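Long-range contacts in multifunctional non-homologous end joining DNA repair protein LigD (Mycobacterium tuberculosis, PDB 2IRU), which probably repairs DNA double-strand breaks together with Ku by end processing, gap filling and ligation, the chain here being its polymerase domain: residues 41-46 and 240-245; 48-53 and 113-118. All coordinates share one frame; numbering follows the deposited sequence.

Interaction 1 of 2, residues 41-46 and 240-245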
loop_
_atom_site.group_PDB
_atom_site.type_symbol
_atom_site.label_atom_id
_atom_site.label_comp_id
_atom_site.label_asym_id
_atom_site.label_seq_id
_atom_site.Cartn_x
_atom_site.Cartn_y
_atom_site.Cartn_z
ATOM N N GLU A 41 -4.774 11.666 8.787
ATOM C CA GLU A 41 -5.649 12.472 7.931
ATOM C C GLU A 41 -5.411 12.129 6.474
ATOM O O GLU A 41 -6.383 11.959 5.719
ATOM C CB GLU A 41 -5.418 13.958 8.153
ATOM C CG GLU A 41 -6.418 14.880 7.390
ATOM C CD GLU A 41 -6.005 16.368 7.393
ATOM O OE1 GLU A 41 -5.093 16.750 8.179
ATOM O OE2 GLU A 41 -6.622 17.162 6.632
ATOM N N VAL A 42 -4.136 12.049 6.084
ATOM C CA VAL A 42 -3.795 11.778 4.673
ATOM C C VAL A 42 -3.853 10.292 4.331
ATOM O O VAL A 42 -4.131 9.937 3.152
ATOM C CB VAL A 42 -2.417 12.389 4.262
ATOM C CG1 VAL A 42 -2.434 13.898 4.450
ATOM C CG2 VAL A 42 -1.225 11.733 5.022
ATOM N N MET A 43 -3.601 9.436 5.326
ATOM C CA MET A 43 -3.594 7.991 5.092
ATOM C C MET A 43 -4.998 7.381 4.951
ATOM O O MET A 43 -5.218 6.465 4.145
ATOM C CB MET A 43 -2.820 7.238 6.203
ATOM C CG MET A 43 -2.568 5.787 5.861
ATOM S SD MET A 43 -1.582 4.977 7.119
ATOM C CE MET A 43 -1.442 3.312 6.426
ATOM N N LEU A 44 -5.946 7.880 5.728
ATOM C CA LEU A 44 -7.239 7.182 5.856
ATOM C C LEU A 44 -8.011 7.043 4.529
ATOM O O LEU A 44 -8.585 5.965 4.250
ATOM C CB LEU A 44 -8.085 7.797 6.949
ATOM C CG LEU A 44 -7.578 7.443 8.344
ATOM C CD1 LEU A 44 -8.386 8.329 9.275
ATOM C CD2 LEU A 44 -7.753 5.982 8.671
ATOM N N GLY A 45 -7.940 8.072 3.672
ATOM C CA GLY A 45 -8.736 8.107 2.436
ATOM C C GLY A 45 -8.345 6.957 1.512
ATOM O O GLY A 45 -9.145 6.488 0.699
ATOM N N HIS A 46 -7.100 6.511 1.631
ATOM C CA HIS A 46 -6.580 5.464 0.724
ATOM C C HIS A 46 -6.710 4.026 1.218
ATOM O O HIS A 46 -6.428 3.065 0.454
ATOM C CB HIS A 46 -5.139 5.791 0.297
ATOM C CG HIS A 46 -4.949 7.244 0.014
ATOM N ND1 HIS A 46 -5.539 7.874 -1.064
ATOM C CD2 HIS A 46 -4.295 8.201 0.705
ATOM C CE1 HIS A 46 -5.238 9.163 -1.023
ATOM N NE2 HIS A 46 -4.491 9.385 0.048
ATOM N N THR A 240 -1.713 -5.058 -1.208
ATOM C CA THR A 240 -0.517 -4.257 -1.493
ATOM C C THR A 240 -0.321 -3.262 -0.350
ATOM O O THR A 240 -1.313 -2.689 0.179
ATOM C CB THR A 240 -0.693 -3.504 -2.855
ATOM O OG1 THR A 240 -0.813 -4.491 -3.908
ATOM C CG2 THR A 240 0.436 -2.558 -3.114
ATOM N N ILE A 241 0.931 -3.136 0.083
ATOM C CA ILE A 241 1.306 -2.168 1.126
ATOM C C ILE A 241 0.603 -0.822 0.918
ATOM O O ILE A 241 0.640 -0.239 -0.202
ATOM C CB ILE A 241 2.839 -1.970 1.187
ATOM C CG1 ILE A 241 3.247 -1.180 2.442
ATOM C CG2 ILE A 241 3.410 -1.286 -0.112
ATOM C CD1 ILE A 241 3.195 -2.049 3.743
ATOM N N ALA A 242 -0.020 -0.328 1.973
ATOM C CA ALA A 242 -0.789 0.902 1.850
ATOM C C ALA A 242 0.075 2.149 1.799
ATOM O O ALA A 242 1.052 2.246 2.531
ATOM C CB ALA A 242 -1.760 1.006 2.965
ATOM N N PRO A 243 -0.317 3.137 0.958
ATOM C CA PRO A 243 0.420 4.393 1.026
ATOM C C PRO A 243 0.482 4.904 2.491
ATOM O O PRO A 243 -0.524 4.799 3.238
ATOM C CB PRO A 243 -0.415 5.348 0.172
ATOM C CG PRO A 243 -1.081 4.432 -0.856
ATOM C CD PRO A 243 -1.393 3.165 -0.056
ATOM N N TYR A 244 1.639 5.455 2.841
ATOM C CA TYR A 244 1.948 5.943 4.211
ATOM C C TYR A 244 2.219 4.856 5.268
ATOM O O TYR A 244 2.645 5.178 6.379
ATOM C CB TYR A 244 0.889 6.896 4.727
ATOM C CG TYR A 244 0.740 8.115 3.849
ATOM C CD1 TYR A 244 1.669 9.170 3.953
ATOM C CD2 TYR A 244 -0.338 8.244 2.957
ATOM C CE1 TYR A 244 1.544 10.318 3.164
ATOM C CE2 TYR A 244 -0.476 9.405 2.151
ATOM C CZ TYR A 244 0.475 10.426 2.273
ATOM O OH TYR A 244 0.395 11.557 1.530
ATOM N N SER A 245 2.015 3.587 4.907
ATOM C CA SER A 245 2.410 2.519 5.857
ATOM C C SER A 245 3.912 2.532 6.084
ATOM O O SER A 245 4.709 2.731 5.135
ATOM C CB SER A 245 2.028 1.127 5.317
ATOM O OG SER A 245 2.357 0.100 6.280
HETATM O O HOH W 1 -3.159 4.894 2.557
#
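Val42 and Met43 of helix 29-47 close on the ring and CB of Tyr244, mostly through apolar contacts. The Val42 side chain crosses the Tyr244 side chain at about a right angle, and CG2 of Val42 stands over one ring face, 3.6 Å from the ring centroid and 18° off its normal, which meets the geometry of a CH-pi contact. With CG1 of Val42 anti to the carbonyl carbon (chi1 -60°), the other methyl, CG2, lies between the backbone N and the carbonyl carbon and faces the ring. Met43 runs alongside, in the opposite direction to Tyr244: its fully extended chain brings CG to 3.8 Å from Tyr244 CB and carries CE on to 4.2 Å from Ala242 CB. His46 adds its CD2, 4.3 Å from Tyr244 CE2 and near the plane of the tyrosine ring.

The polar link is indirect. One water donates both of its hydrogens to carbonyls, to Met43 O at 3.0 Å and to Pro243 O at 2.7 Å, bridging helix and turn. The turn is a type II beta turn from Ala242 to Ser245, closed by Ser245 N bonding Ala242 O at 2.9 Å; Tyr244 takes its left-handed corner with phi 74°.

Outside the pair of segments, Asp285 ties the two together: one carboxylate oxygen bonds Tyr244 OH and the other bonds His46 NE2, while His46 ND1 bonds Asp291. Val276 and Ile280 of helix 273-283 also pack on Tyr244.

With a carboxylate oxygen at each ring nitrogen, His46 is probably held as an imidazolium. An apolar interface at Tyr244 thus adjoins a probably charged His46-Asp285-Asp291 network, which probably holds the turn after strand 240-241 against the 41-46 part of helix 29-47.

Interaction 2 of 2, residues 48-53 and 113-118; sequences AGRPAT and VHVPQW
Thr53 O accepts one hydrogen bond, from His114 N (2.8 Å, with a nearly straight N-H...O angle of 166°), and a weaker CA-H...O contact from Val113 CA, which lies 3.6 Å from Thr53 O. The return bond, Thr53 N to His114 O, is also 2.8 Å but more bent, at 146°. Both donors lie in the carbonyl planes, as expected of an antiparallel hydrogen-bonded pair, and CB of Thr53 sits 4.0 Å from CB of His114 on the same sheet face.

Next to this pair the contact passes to two prolines, Pro51 and Pro116, which have no backbone N-H to donate. CG of Pro51 presses on CG of Pro116 at 3.4 Å, tighter than ordinary van der Waals contact. The Pro51 ring also crosses Trp118 at about a right angle, its CD above the six-membered ring, 4.1 Å from the centroid.

Arg50 stretches across Val115, CD lying 3.8 Å from Val115 CG2. Extended from CG to NE, the chain delivers NH1 to Pro116 O at 3.3 Å (151°), a long bond tilted out of the guanidinium plane. Asp291 and Thr135 hold the NH2 end.

His114, a probable substrate-binding residue of the polymerase, has NE2 bonded to Glu112. The two-bond pairing with Thr53 fixes its backbone, while Glu112 restrains its imidazole, consistent with a ring presented in a defined orientation beside Lys55 and Thr239.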
loop_
_atom_site.group_PDB
_atom_site.type_symbol
_atom_site.label_atom_id
_atom_site.label_comp_id
_atom_site.label_asym_id
_atom_site.label_seq_id
_atom_site.Cartn_x
_atom_site.Cartn_y
_atom_site.Cartn_z
ATOM N N ALA A 48 -9.669 3.577 3.487
ATOM C CA ALA A 48 -11.129 3.536 3.755
ATOM C C ALA A 48 -11.818 2.491 2.871
ATOM O O ALA A 48 -11.549 2.378 1.663
ATOM C CB ALA A 48 -11.755 4.900 3.486
ATOM N N GLY A 49 -12.753 1.755 3.480
ATOM C CA GLY A 49 -13.565 0.803 2.736
ATOM C C GLY A 49 -12.833 -0.471 2.329
ATOM O O GLY A 49 -13.431 -1.337 1.685
ATOM N N ARG A 50 -11.551 -0.596 2.705
ATOM C CA ARG A 50 -10.753 -1.754 2.259
ATOM C C ARG A 50 -10.461 -2.702 3.423
ATOM O O ARG A 50 -10.221 -2.223 4.547
ATOM C CB ARG A 50 -9.427 -1.275 1.678
ATOM C CG ARG A 50 -9.680 -0.315 0.522
ATOM C CD ARG A 50 -8.378 0.198 -0.158
ATOM N NE ARG A 50 -8.791 1.354 -0.949
ATOM C CZ ARG A 50 -9.265 1.305 -2.201
ATOM N NH1 ARG A 50 -9.271 0.156 -2.902
ATOM N NH2 ARG A 50 -9.691 2.424 -2.772
ATOM N N PRO A 51 -10.426 -4.036 3.160
ATOM C CA PRO A 51 -9.998 -4.967 4.208
ATOM C C PRO A 51 -8.518 -4.735 4.493
ATOM O O PRO A 51 -7.706 -4.749 3.565
ATOM C CB PRO A 51 -10.201 -6.356 3.580
ATOM C CG PRO A 51 -10.098 -6.116 2.019
ATOM C CD PRO A 51 -10.672 -4.704 1.859
ATOM N N ALA A 52 -8.187 -4.541 5.766
ATOM C CA ALA A 52 -6.793 -4.243 6.163
ATOM C C ALA A 52 -6.082 -5.509 6.630
ATOM O O ALA A 52 -6.427 -6.056 7.703
ATOM C CB ALA A 52 -6.750 -3.198 7.270
ATOM N N THR A 53 -5.115 -5.953 5.826
ATOM C CA THR A 53 -4.152 -7.001 6.265
ATOM C C THR A 53 -3.042 -6.353 7.081
ATOM O O THR A 53 -2.499 -5.348 6.654
ATOM C CB THR A 53 -3.597 -7.767 5.044
ATOM O OG1 THR A 53 -4.660 -8.523 4.467
ATOM C CG2 THR A 53 -2.473 -8.731 5.441
ATOM N N VAL A 113 0.479 -2.003 7.071
ATOM C CA VAL A 113 -0.943 -2.151 6.659
ATOM C C VAL A 113 -0.963 -2.418 5.145
ATOM O O VAL A 113 -0.368 -1.651 4.389
ATOM C CB VAL A 113 -1.744 -0.877 6.997
ATOM C CG1 VAL A 113 -3.214 -0.976 6.547
ATOM C CG2 VAL A 113 -1.617 -0.601 8.494
ATOM N N HIS A 114 -1.631 -3.489 4.729
ATOM C CA HIS A 114 -1.751 -3.863 3.314
ATOM C C HIS A 114 -3.223 -3.862 2.941
ATOM O O HIS A 114 -4.061 -4.320 3.743
ATOM C CB HIS A 114 -1.202 -5.274 3.105
ATOM C CG HIS A 114 0.261 -5.419 3.406
ATOM N ND1 HIS A 114 1.187 -5.758 2.445
ATOM C CD2 HIS A 114 0.948 -5.302 4.571
ATOM C CE1 HIS A 114 2.387 -5.835 3.002
ATOM N NE2 HIS A 114 2.267 -5.588 4.298
ATOM N N VAL A 115 -3.557 -3.314 1.770
ATOM C CA VAL A 115 -4.967 -3.290 1.325
ATOM C C VAL A 115 -5.061 -3.665 -0.180
ATOM O O VAL A 115 -4.100 -3.445 -0.963
ATOM C CB VAL A 115 -5.641 -1.886 1.536
ATOM C CG1 VAL A 115 -5.812 -1.569 3.055
ATOM C CG2 VAL A 115 -4.852 -0.762 0.793
ATOM N N PRO A 116 -6.215 -4.230 -0.592
ATOM C CA PRO A 116 -6.421 -4.463 -2.038
ATOM C C PRO A 116 -6.947 -3.210 -2.725
ATOM O O PRO A 116 -7.127 -2.184 -2.060
ATOM C CB PRO A 116 -7.460 -5.591 -2.042
ATOM C CG PRO A 116 -8.384 -5.220 -0.806
ATOM C CD PRO A 116 -7.345 -4.699 0.239
ATOM N N GLN A 117 -7.183 -3.301 -4.043
ATOM C CA GLN A 117 -7.519 -2.128 -4.865
ATOM C C GLN A 117 -9.031 -1.954 -5.035
ATOM O O GLN A 117 -9.475 -1.073 -5.776
ATOM C CB GLN A 117 -6.807 -2.210 -6.249
ATOM C CG GLN A 117 -5.327 -2.551 -6.118
ATOM C CD GLN A 117 -4.614 -1.674 -5.055
ATOM O OE1 GLN A 117 -4.697 -0.425 -5.112
ATOM N NE2 GLN A 117 -3.940 -2.324 -4.069
ATOM N N TRP A 118 -9.775 -2.809 -4.348
ATOM C CA TRP A 118 -11.236 -2.719 -4.273
ATOM C C TRP A 118 -11.712 -2.279 -2.889
ATOM O O TRP A 118 -10.989 -2.413 -1.894
ATOM C CB TRP A 118 -11.899 -4.036 -4.696
ATOM C CG TRP A 118 -11.455 -5.238 -3.891
ATOM C CD1 TRP A 118 -10.466 -6.134 -4.243
ATOM C CD2 TRP A 118 -11.993 -5.702 -2.639
ATOM N NE1 TRP A 118 -10.360 -7.118 -3.296
ATOM C CE2 TRP A 118 -11.290 -6.888 -2.303
ATOM C CE3 TRP A 118 -13.013 -5.245 -1.773
ATOM C CZ2 TRP A 118 -11.554 -7.612 -1.131
ATOM C CZ3 TRP A 118 -13.265 -5.968 -0.598
ATOM C CH2 TRP A 118 -12.517 -7.127 -0.287
#

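How the interactions relate
The two contacts lie side by side in the polymerase domain, centres about 9 Å apart, and both reach one antiparallel sheet, through strand 240-241 in interaction 1 and strands 53-56 and 112-115 in interaction 2. Along the chain, interaction 2 is nested within the loop closed by interaction 1: helix 29-47 supplies 41-46, and the loop that follows it supplies 48-53. Strand 112-115 joins them, since Ala242 N approaches Val113 O at 2.8 Å, a probable hydrogen bond, and Thr240 O pairs likewise with Val115 N. Asp291 bonds both His46 and Arg50. Residues that probably bind the substrate lie close by: His114 within interaction 2, Lys55 and Thr239 near it, and Arg247 near Ser245.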